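Local coordinates for designed helical repeat protein (Synthetic construct, PDB 5CWQ), which has no known natural function, being a computationally designed protein that folds into an array of repeated, antiparallel helical hairpins, at residues A151-I155 with L209-A213; A158-L162 with L216-A220; L33-E38 with E91-A96; L40-A44 with V73-A77. One frame throughout, in Å; residues are numbered along the deposited sequence.

Contact 1. Residues A151-I155 with L209-A213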
loop_
_atom_site.group_PDB
_atom_site.type_symbol
_atom_site.label_atom_id
_atom_site.label_comp_id
_atom_site.label_asym_id
_atom_site.label_seq_id
_atom_site.Cartn_x
_atom_site.Cartn_y
_atom_site.Cartn_z
ATOM N N ALA A 151 8.353 -5.651 10.180
ATOM C CA ALA A 151 6.941 -5.303 10.280
ATOM C C ALA A 151 6.552 -4.278 9.217
ATOM O O ALA A 151 5.456 -4.342 8.659
ATOM C CB ALA A 151 6.624 -4.776 11.674
ATOM N N LEU A 152 7.447 -3.339 8.932
ATOM C CA LEU A 152 7.181 -2.327 7.914
ATOM C C LEU A 152 7.097 -2.964 6.535
ATOM O O LEU A 152 6.208 -2.641 5.745
ATOM C CB LEU A 152 8.260 -1.242 7.929
ATOM C CG LEU A 152 8.235 -0.326 9.151
ATOM C CD1 LEU A 152 9.488 0.539 9.203
ATOM C CD2 LEU A 152 6.982 0.542 9.157
ATOM N N ALA A 153 8.021 -3.876 6.253
ATOM C CA ALA A 153 8.015 -4.601 4.992
ATOM C C ALA A 153 6.724 -5.401 4.832
ATOM O O ALA A 153 6.187 -5.499 3.736
ATOM C CB ALA A 153 9.233 -5.523 4.898
ATOM N N LEU A 154 6.218 -5.960 5.928
ATOM C CA LEU A 154 4.996 -6.761 5.867
ATOM C C LEU A 154 3.782 -5.895 5.535
ATOM O O LEU A 154 2.850 -6.347 4.868
ATOM C CB LEU A 154 4.767 -7.502 7.188
ATOM C CG LEU A 154 5.734 -8.650 7.492
ATOM C CD1 LEU A 154 5.475 -9.206 8.881
ATOM C CD2 LEU A 154 5.638 -9.761 6.453
ATOM N N ILE A 155 3.796 -4.651 6.003
ATOM C CA ILE A 155 2.744 -3.698 5.674
ATOM C C ILE A 155 2.774 -3.411 4.177
ATOM O O ILE A 155 1.736 -3.412 3.514
ATOM C CB ILE A 155 2.895 -2.382 6.476
ATOM C CG1 ILE A 155 2.681 -2.644 7.968
ATOM C CG2 ILE A 155 1.903 -1.322 5.995
ATOM C CD1 ILE A 155 3.096 -1.487 8.869
ATOM N N LEU A 209 2.610 -2.144 14.308
ATOM C CA LEU A 209 2.938 -2.243 12.889
ATOM C C LEU A 209 2.535 -3.601 12.319
ATOM O O LEU A 209 2.028 -3.688 11.200
ATOM C CB LEU A 209 4.434 -2.001 12.669
ATOM C CG LEU A 209 4.944 -0.599 13.023
ATOM C CD1 LEU A 209 6.460 -0.541 12.935
ATOM C CD2 LEU A 209 4.319 0.460 12.123
ATOM N N ALA A 210 2.763 -4.658 13.092
ATOM C CA ALA A 210 2.390 -6.003 12.675
ATOM C C ALA A 210 0.872 -6.129 12.544
ATOM O O ALA A 210 0.369 -6.866 11.692
ATOM C CB ALA A 210 2.927 -7.028 13.663
ATOM N N GLU A 211 0.145 -5.401 13.386
ATOM C CA GLU A 211 -1.313 -5.439 13.363
ATOM C C GLU A 211 -1.869 -4.768 12.114
ATOM O O GLU A 211 -2.883 -5.207 11.573
ATOM C CB GLU A 211 -1.879 -4.788 14.628
ATOM C CG GLU A 211 -1.783 -5.708 15.840
ATOM C CD GLU A 211 -2.079 -5.021 17.154
ATOM O OE1 GLU A 211 -2.094 -3.773 17.200
ATOM O OE2 GLU A 211 -2.292 -5.745 18.149
ATOM N N GLU A 212 -1.204 -3.714 11.650
ATOM C CA GLU A 212 -1.569 -3.095 10.380
ATOM C C GLU A 212 -1.499 -4.125 9.260
ATOM O O GLU A 212 -2.471 -4.334 8.534
ATOM C CB GLU A 212 -0.650 -1.917 10.052
ATOM C CG GLU A 212 -0.822 -0.706 10.945
ATOM C CD GLU A 212 0.007 0.479 10.479
ATOM O OE1 GLU A 212 0.118 0.683 9.252
ATOM O OE2 GLU A 212 0.549 1.205 11.338
ATOM N N ALA A 213 -0.343 -4.769 9.135
ATOM C CA ALA A 213 -0.123 -5.769 8.096
ATOM C C ALA A 213 -1.143 -6.902 8.187
ATOM O O ALA A 213 -1.669 -7.355 7.170
ATOM C CB ALA A 213 1.297 -6.322 8.191
#
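The short helical segments 151-155 and 209-213 run nearly parallel, 20° apart in direction and with axes 8.1 Å apart at closest approach, which brings the CA atoms of Ile155 and Ala213 within 4.3 Å. Such a close approach is possible because alanines line much of the seam. Ala151 sets its CB against CB of Leu209 at 3.7 Å, and Ala213 presses its CB to the backbone of the turn at Leu154 and Ile155, 3.7 Å from the carbonyl carbon C of Leu154. Ile155 makes the largest contribution of segment 151-155. Its CG1 branch lies beside the backbone N (chi1 -66°) and reaches across the groove, where CD1 comes to 3.4 Å from the backbone O of Leu209 and 4.0 Å from CD2 of the same leucine. Leu209 meets two side chains with its forked end: CD2 touches both Ile155 and Leu152, while CD1 lies 4.0 Å from CD2 of Leu152. At the more open border Glu212 crosses Ile155 at a slant, its OE1 3.7 Å from CD1 of Ile155; that oxygen is hydrogen-bonded to a glycerol, probably from the crystallisation liquor. No hydrogen bond joins the two segments. Around this apolar seam between helices 147-171 and 204-230, Leu154 and Ala210 pack on helix 174-201, and Leu152 continues onto Ala94, Leu95 and Ile98 of helix 90-114.

Contact 2. Residues A158-L162 with L216-A220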
loop_
_atom_site.group_PDB
_atom_site.type_symbol
_atom_site.label_atom_id
_atom_site.label_comp_id
_atom_site.label_asym_id
_atom_site.label_seq_id
_atom_site.Cartn_x
_atom_site.Cartn_y
_atom_site.Cartn_z
ATOM N N ALA A 158 1.370 -6.402 2.408
ATOM C CA ALA A 158 -0.079 -6.511 2.550
ATOM C C ALA A 158 -0.801 -5.505 1.652
ATOM O O ALA A 158 -1.815 -5.833 1.033
ATOM C CB ALA A 158 -0.486 -6.312 4.011
ATOM N N LEU A 159 -0.278 -4.286 1.577
ATOM C CA LEU A 159 -0.857 -3.271 0.699
ATOM C C LEU A 159 -0.785 -3.724 -0.757
ATOM O O LEU A 159 -1.734 -3.542 -1.524
ATOM C CB LEU A 159 -0.138 -1.932 0.868
ATOM C CG LEU A 159 -0.396 -1.188 2.178
ATOM C CD1 LEU A 159 0.599 -0.050 2.333
ATOM C CD2 LEU A 159 -1.828 -0.666 2.237
ATOM N N ALA A 160 0.344 -4.319 -1.128
ATOM C CA ALA A 160 0.539 -4.811 -2.487
ATOM C C ALA A 160 -0.452 -5.926 -2.810
ATOM O O ALA A 160 -1.020 -5.966 -3.901
ATOM C CB ALA A 160 1.970 -5.300 -2.672
ATOM N N VAL A 161 -0.660 -6.827 -1.856
ATOM C CA VAL A 161 -1.595 -7.930 -2.042
ATOM C C VAL A 161 -3.024 -7.392 -2.100
ATOM O O VAL A 161 -3.873 -7.939 -2.802
ATOM C CB VAL A 161 -1.459 -8.976 -0.916
ATOM C CG1 VAL A 161 -2.556 -10.029 -1.006
ATOM C CG2 VAL A 161 -0.095 -9.640 -0.992
ATOM N N LEU A 162 -3.276 -6.314 -1.363
ATOM C CA LEU A 162 -4.565 -5.635 -1.419
ATOM C C LEU A 162 -4.813 -5.105 -2.825
ATOM O O LEU A 162 -5.918 -5.205 -3.355
ATOM C CB LEU A 162 -4.615 -4.482 -0.413
ATOM C CG LEU A 162 -5.641 -4.575 0.716
ATOM C CD1 LEU A 162 -5.533 -3.356 1.619
ATOM C CD2 LEU A 162 -7.055 -4.704 0.176
ATOM N N LEU A 216 -4.665 -5.611 7.135
ATOM C CA LEU A 216 -4.637 -5.337 5.705
ATOM C C LEU A 216 -4.737 -6.647 4.931
ATOM O O LEU A 216 -5.449 -6.741 3.926
ATOM C CB LEU A 216 -3.362 -4.587 5.321
ATOM C CG LEU A 216 -3.294 -3.132 5.790
ATOM C CD1 LEU A 216 -1.854 -2.632 5.775
ATOM C CD2 LEU A 216 -4.187 -2.238 4.933
ATOM N N ALA A 217 -4.023 -7.657 5.411
ATOM C CA ALA A 217 -4.030 -8.971 4.781
ATOM C C ALA A 217 -5.410 -9.619 4.883
ATOM O O ALA A 217 -5.871 -10.263 3.939
ATOM C CB ALA A 217 -2.979 -9.858 5.411
ATOM N N ARG A 218 -6.063 -9.443 6.029
ATOM C CA ARG A 218 -7.400 -9.994 6.242
ATOM C C ARG A 218 -8.413 -9.351 5.301
ATOM O O ARG A 218 -9.302 -10.028 4.784
ATOM C CB ARG A 218 -7.843 -9.803 7.697
ATOM C CG ARG A 218 -7.143 -10.728 8.682
ATOM C CD ARG A 218 -7.646 -10.544 10.112
ATOM N NE ARG A 218 -8.985 -11.105 10.309
ATOM C CZ ARG A 218 -10.100 -10.398 10.494
ATOM N NH1 ARG A 218 -10.082 -9.069 10.522
ATOM N NH2 ARG A 218 -11.252 -11.032 10.662
ATOM N N GLU A 219 -8.279 -8.046 5.079
ATOM C CA GLU A 219 -9.177 -7.341 4.167
ATOM C C GLU A 219 -8.977 -7.844 2.741
ATOM O O GLU A 219 -9.938 -8.006 1.990
ATOM C CB GLU A 219 -8.959 -5.826 4.220
ATOM C CG GLU A 219 -9.806 -5.075 3.182
ATOM C CD GLU A 219 -9.788 -3.566 3.347
ATOM O OE1 GLU A 219 -9.634 -3.079 4.485
ATOM O OE2 GLU A 219 -9.942 -2.860 2.327
ATOM N N ALA A 220 -7.723 -8.083 2.371
ATOM C CA ALA A 220 -7.401 -8.589 1.044
ATOM C C ALA A 220 -8.067 -9.940 0.812
ATOM O O ALA A 220 -8.624 -10.194 -0.255
ATOM C CB ALA A 220 -5.895 -8.703 0.872
#
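Leu162 lays its branched end over Leu216, the two side chains crossing at about a right angle with CD1 of Leu162 3.7 Å from CD2 of Leu216. They meet in a helical repeat protein, between the nearly parallel helices 147-171 and 204-230, whose segments here diverge by 16° with axes 8.5 Å apart. The chi1 of Leu162, -117°, lies off the usual staggered values and swings the isobutyl group over the partner helix, so that its second methyl, CD2, rests 4.0 Å from CA of Ala220 and beside the carboxylate of Glu219. Leu216 is thus held between two leucines of one helix: its CD2 also touches CD2 of Leu159 at 3.9 Å, and its CD1 lies against the same methyl. Trimming Leu162 to an alanine would take away the methyl that Leu216 CD2 meets and would probably open a gap beside Ala220. Small residues bring the backbones together beside this leucine cluster; Ala158 fits its CB against CB of Leu216 at 3.6 Å and faces the backbone N of Ala217. Leu159 and Leu162 also pack on helix 90-114, and Val161 and Ala217 on helix 174-201. Val161 has its CG1 placed anti to the backbone N (chi1 172°), and this methyl meets CB of Ala220 at 4.1 Å.

Contact 3. Residues L33-E38 with E91-A96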
loop_
_atom_site.group_PDB
_atom_site.type_symbol
_atom_site.label_atom_id
_atom_site.label_comp_id
_atom_site.label_asym_id
_atom_site.label_seq_id
_atom_site.Cartn_x
_atom_site.Cartn_y
_atom_site.Cartn_z
ATOM N N LEU A 33 15.666 11.660 4.797
ATOM C CA LEU A 33 14.906 10.716 3.980
ATOM C C LEU A 33 13.788 10.026 4.756
ATOM O O LEU A 33 12.733 9.727 4.196
ATOM C CB LEU A 33 15.836 9.657 3.382
ATOM C CG LEU A 33 16.954 10.152 2.463
ATOM C CD1 LEU A 33 17.681 8.962 1.852
ATOM C CD2 LEU A 33 16.426 11.068 1.372
ATOM N N LYS A 34 14.016 9.765 6.040
ATOM C CA LYS A 34 13.012 9.098 6.861
ATOM C C LYS A 34 11.758 9.958 6.997
ATOM O O LYS A 34 10.637 9.463 6.861
ATOM C CB LYS A 34 13.574 8.766 8.243
ATOM C CG LYS A 34 12.550 8.138 9.178
ATOM C CD LYS A 34 13.195 7.588 10.434
ATOM C CE LYS A 34 12.159 6.965 11.356
ATOM N NZ LYS A 34 12.780 6.308 12.537
ATOM N N GLU A 35 11.950 11.245 7.269
ATOM C CA GLU A 35 10.829 12.175 7.360
ATOM C C GLU A 35 10.187 12.363 5.992
ATOM O O GLU A 35 8.972 12.529 5.881
ATOM C CB GLU A 35 11.286 13.523 7.919
ATOM C CG GLU A 35 11.592 13.502 9.407
ATOM C CD GLU A 35 11.877 14.884 9.962
ATOM O OE1 GLU A 35 12.008 15.834 9.160
ATOM O OE2 GLU A 35 11.969 15.021 11.200
ATOM N N LEU A 36 11.014 12.341 4.953
ATOM C CA LEU A 36 10.530 12.451 3.584
ATOM C C LEU A 36 9.661 11.248 3.241
ATOM O O LEU A 36 8.567 11.395 2.697
ATOM C CB LEU A 36 11.706 12.564 2.611
ATOM C CG LEU A 36 11.393 12.499 1.115
ATOM C CD1 LEU A 36 10.376 13.549 0.721
ATOM C CD2 LEU A 36 12.670 12.665 0.303
ATOM N N ALA A 37 10.153 10.060 3.577
ATOM C CA ALA A 37 9.433 8.818 3.322
ATOM C C ALA A 37 8.107 8.780 4.075
ATOM O O ALA A 37 7.087 8.345 3.537
ATOM C CB ALA A 37 10.296 7.625 3.710
ATOM N N GLU A 38 8.124 9.237 5.322
ATOM C CA GLU A 38 6.918 9.272 6.142
ATOM C C GLU A 38 5.903 10.254 5.572
ATOM O O GLU A 38 4.697 10.012 5.623
ATOM C CB GLU A 38 7.263 9.646 7.584
ATOM C CG GLU A 38 7.942 8.524 8.356
ATOM C CD GLU A 38 8.486 8.974 9.699
ATOM O OE1 GLU A 38 8.516 10.196 9.958
ATOM O OE2 GLU A 38 8.886 8.100 10.496
ATOM N N GLU A 91 15.277 0.840 6.969
ATOM C CA GLU A 91 14.059 1.383 7.564
ATOM C C GLU A 91 13.392 2.373 6.617
ATOM O O GLU A 91 12.186 2.302 6.380
ATOM C CB GLU A 91 14.357 2.068 8.899
ATOM C CG GLU A 91 13.104 2.565 9.616
ATOM C CD GLU A 91 13.408 3.323 10.892
ATOM O OE1 GLU A 91 14.549 3.807 11.046
ATOM O OE2 GLU A 91 12.500 3.436 11.742
ATOM N N VAL A 92 14.180 3.300 6.086
ATOM C CA VAL A 92 13.676 4.272 5.126
ATOM C C VAL A 92 13.197 3.560 3.863
ATOM O O VAL A 92 12.181 3.937 3.279
ATOM C CB VAL A 92 14.755 5.319 4.766
ATOM C CG1 VAL A 92 14.258 6.275 3.686
ATOM C CG2 VAL A 92 15.173 6.096 6.005
ATOM N N LEU A 93 13.930 2.532 3.447
ATOM C CA LEU A 93 13.539 1.746 2.282
ATOM C C LEU A 93 12.148 1.158 2.486
ATOM O O LEU A 93 11.285 1.275 1.618
ATOM C CB LEU A 93 14.550 0.626 2.014
ATOM C CG LEU A 93 14.190 -0.365 0.899
ATOM C CD1 LEU A 93 13.972 0.345 -0.435
ATOM C CD2 LEU A 93 15.273 -1.432 0.772
ATOM N N ALA A 94 11.936 0.538 3.642
ATOM C CA ALA A 94 10.659 -0.093 3.952
ATOM C C ALA A 94 9.536 0.938 3.951
ATOM O O ALA A 94 8.450 0.682 3.432
ATOM C CB ALA A 94 10.730 -0.806 5.298
ATOM N N LEU A 95 9.806 2.105 4.526
ATOM C CA LEU A 95 8.828 3.188 4.555
ATOM C C LEU A 95 8.491 3.661 3.143
ATOM O O LEU A 95 7.332 3.933 2.832
ATOM C CB LEU A 95 9.354 4.357 5.393
ATOM C CG LEU A 95 9.487 4.080 6.893
ATOM C CD1 LEU A 95 10.383 5.117 7.556
ATOM C CD2 LEU A 95 8.118 4.054 7.553
ATOM N N ALA A 96 9.508 3.755 2.290
ATOM C CA ALA A 96 9.303 4.161 0.905
ATOM C C ALA A 96 8.435 3.146 0.171
ATOM O O ALA A 96 7.579 3.515 -0.634
ATOM C CB ALA A 96 10.640 4.329 0.194
#
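Ala37 and Val92 mark the tight side of this contact, where two nearly parallel helical segments, 16° apart, pack with their axes 8.8 Å from each other. CB of Ala37 sits 3.8 Å from CB of Leu95 and also faces the backbone of Val92 and Ala96. Val92 straddles the first turn of the partner helix: with CG1 anti to its own backbone N (chi1 176°), that methyl reaches CB of Leu33 at 3.7 Å, while CG2 lies 3.8 Å from both CA and CB of Lys34. No hydrogen bond joins these residues across the seam; they meet by van der Waals packing. The polar side is looser and carried by long chains. Lys34 is fully extended and runs outward past Leu95, with Lys34 CG 4.1 Å from Leu95 CD1. At its end Lys34 NZ bonds Glu91 OE2 at 3.0 Å in a salt bridge. The ammonium comes from above the carboxylate plane, 42° out of it, and the extended Glu91 crosses the lysine obliquely. Glu148 brings a second carboxylate close to Glu91 OE2, so the lysine charge probably eases the repulsion between the two acids. Glu38 touches CD1 of Leu95 with its CG. Leu33 packs on helix 60-86 at one flank; Leu95, at the other, reaches helix 147-171. Near-parallel packing of helices 33-57 and 90-114, with helix 60-86 between them in the chain, is what the stacked helical hairpins of a repeat protein give.

Contact 4. Residues L40-A44 with V73-A77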
loop_
_atom_site.group_PDB
_atom_site.type_symbol
_atom_site.label_atom_id
_atom_site.label_comp_id
_atom_site.label_asym_id
_atom_site.label_seq_id
_atom_site.Cartn_x
_atom_site.Cartn_y
_atom_site.Cartn_z
ATOM N N LEU A 40 5.622 11.002 2.407
ATOM C CA LEU A 40 5.111 10.416 1.172
ATOM C C LEU A 40 4.036 9.373 1.466
ATOM O O LEU A 40 3.112 9.190 0.675
ATOM C CB LEU A 40 6.253 9.794 0.360
ATOM C CG LEU A 40 7.241 10.785 -0.267
ATOM C CD1 LEU A 40 8.404 10.051 -0.917
ATOM C CD2 LEU A 40 6.555 11.694 -1.281
ATOM N N ILE A 41 4.157 8.693 2.603
ATOM C CA ILE A 41 3.111 7.780 3.056
ATOM C C ILE A 41 1.832 8.565 3.321
ATOM O O ILE A 41 0.734 8.109 3.001
ATOM C CB ILE A 41 3.524 7.015 4.335
ATOM C CG1 ILE A 41 4.674 6.055 4.024
ATOM C CG2 ILE A 41 2.338 6.231 4.914
ATOM C CD1 ILE A 41 5.306 5.436 5.251
ATOM N N GLU A 42 1.980 9.744 3.914
ATOM C CA GLU A 42 0.835 10.597 4.213
ATOM C C GLU A 42 0.197 11.110 2.926
ATOM O O GLU A 42 -1.027 11.183 2.822
ATOM C CB GLU A 42 1.255 11.766 5.107
ATOM C CG GLU A 42 1.739 11.332 6.482
ATOM C CD GLU A 42 2.410 12.453 7.252
ATOM O OE1 GLU A 42 3.160 12.152 8.205
ATOM O OE2 GLU A 42 2.187 13.633 6.907
ATOM N N GLU A 43 1.028 11.463 1.950
ATOM C CA GLU A 43 0.528 11.872 0.643
ATOM C C GLU A 43 -0.290 10.750 0.018
ATOM O O GLU A 43 -1.393 10.978 -0.480
ATOM C CB GLU A 43 1.678 12.261 -0.287
ATOM C CG GLU A 43 2.369 13.558 0.090
ATOM C CD GLU A 43 3.418 13.978 -0.920
ATOM O OE1 GLU A 43 3.265 13.638 -2.112
ATOM O OE2 GLU A 43 4.397 14.645 -0.523
ATOM N N ALA A 44 0.254 9.539 0.060
ATOM C CA ALA A 44 -0.409 8.369 -0.504
ATOM C C ALA A 44 -1.755 8.106 0.174
ATOM O O ALA A 44 -2.725 7.729 -0.485
ATOM C CB ALA A 44 0.495 7.148 -0.384
ATOM N N VAL A 73 3.344 10.473 -6.446
ATOM C CA VAL A 73 3.830 9.963 -5.166
ATOM C C VAL A 73 4.667 8.710 -5.393
ATOM O O VAL A 73 5.716 8.530 -4.774
ATOM C CB VAL A 73 2.664 9.639 -4.204
ATOM C CG1 VAL A 73 3.172 8.982 -2.923
ATOM C CG2 VAL A 73 1.891 10.897 -3.871
ATOM N N LEU A 74 4.188 7.853 -6.289
ATOM C CA LEU A 74 4.881 6.624 -6.645
ATOM C C LEU A 74 6.298 6.903 -7.142
ATOM O O LEU A 74 7.262 6.307 -6.660
ATOM C CB LEU A 74 4.082 5.871 -7.713
ATOM C CG LEU A 74 4.758 4.687 -8.404
ATOM C CD1 LEU A 74 5.217 3.664 -7.391
ATOM C CD2 LEU A 74 3.805 4.055 -9.401
ATOM N N GLU A 75 6.418 7.816 -8.099
ATOM C CA GLU A 75 7.709 8.144 -8.689
ATOM C C GLU A 75 8.654 8.783 -7.672
ATOM O O GLU A 75 9.856 8.513 -7.676
ATOM C CB GLU A 75 7.512 9.072 -9.888
ATOM C CG GLU A 75 6.870 8.373 -11.081
ATOM C CD GLU A 75 6.271 9.332 -12.092
ATOM O OE1 GLU A 75 6.133 10.532 -11.777
ATOM O OE2 GLU A 75 5.930 8.881 -13.206
ATOM N N GLU A 76 8.111 9.621 -6.795
ATOM C CA GLU A 76 8.917 10.240 -5.748
ATOM C C GLU A 76 9.395 9.190 -4.750
ATOM O O GLU A 76 10.550 9.206 -4.327
ATOM C CB GLU A 76 8.127 11.336 -5.029
ATOM C CG GLU A 76 7.903 12.579 -5.878
ATOM C CD GLU A 76 7.203 13.698 -5.127
ATOM O OE1 GLU A 76 7.378 13.800 -3.892
ATOM O OE2 GLU A 76 6.478 14.480 -5.776
ATOM N N ALA A 77 8.507 8.271 -4.387
ATOM C CA ALA A 77 8.850 7.229 -3.429
ATOM C C ALA A 77 9.864 6.255 -4.031
ATOM O O ALA A 77 10.701 5.704 -3.317
ATOM C CB ALA A 77 7.598 6.492 -2.971
HETATM O O HOH W 1 5.946 15.470 -2.335
HETATM O O HOH W 2 3.226 14.871 -4.730
#
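An antiparallel pair of consecutive helices, 33-57 and 60-86, contains this contact, in which Leu40 and Val73 fill the space between axes 10.1 Å apart. Leu40 pushes its two methyls into the opposite helix: CD1 lies 3.8 Å from CA of Ala77, and CD2 is 3.5 Å from OE1 of Glu76, whose side chain it crosses at about a right angle. Val73 answers from the other helix. Its CG1, anti to the backbone N (chi1 175°), lies 3.6 Å from the backbone O of Leu40 and also touches CB of Ala44, while CG2 packs against CB and OE1 of Glu43. In this helical hairpin, whose segments point 162° apart, the apolar layer has a polar flank, with Glu43 buried and Glu76 partly exposed. The OE1 atoms of these acids are 4.5 Å apart, and two waters link their carboxylates. Water 1 donates to OE2 of Glu43 at 2.5 Å and to OE1 of Glu76 at 2.7 Å; water 2 donates to OE1 of Glu43 and, weakly, to OE2 of Glu76. From helix 5-30, Ser24 hydrogen-bonds Glu43 OE2, and Arg28 forms a salt bridge with Glu76 OE1, its charge probably offsetting the crowded acids. With Leu40 cut back to an alanine, a gap is likely to open beside Ala77 and the Glu76 chain to lose apolar cover near OE1. Ala44 and Ala77 also pack on helix 90-114, against Leu102 and Ile100 respectively.

Overall arrangement
From the N terminus, helix 33-57 enters two contacts: contact 3 joins its first turns to helix 90-114, and contact 4 joins the following turns to helix 60-86. Contact 4 is nested inside the loop closed by contact 3, and the two touch where Ile41 CD1 meets the backbone O of Leu95. Further along, helix 147-171 pairs with helix 204-230 through contacts 1 and 2; their segments alternate along the chain, so the loops cross, and their centres are 10 Å apart. Both loops open after contact 3 has closed. Leu152 of contact 1 packs on Ala94 and Leu95 of contact 3, joining the two halves of the helical array through helices 90-114 and 147-171.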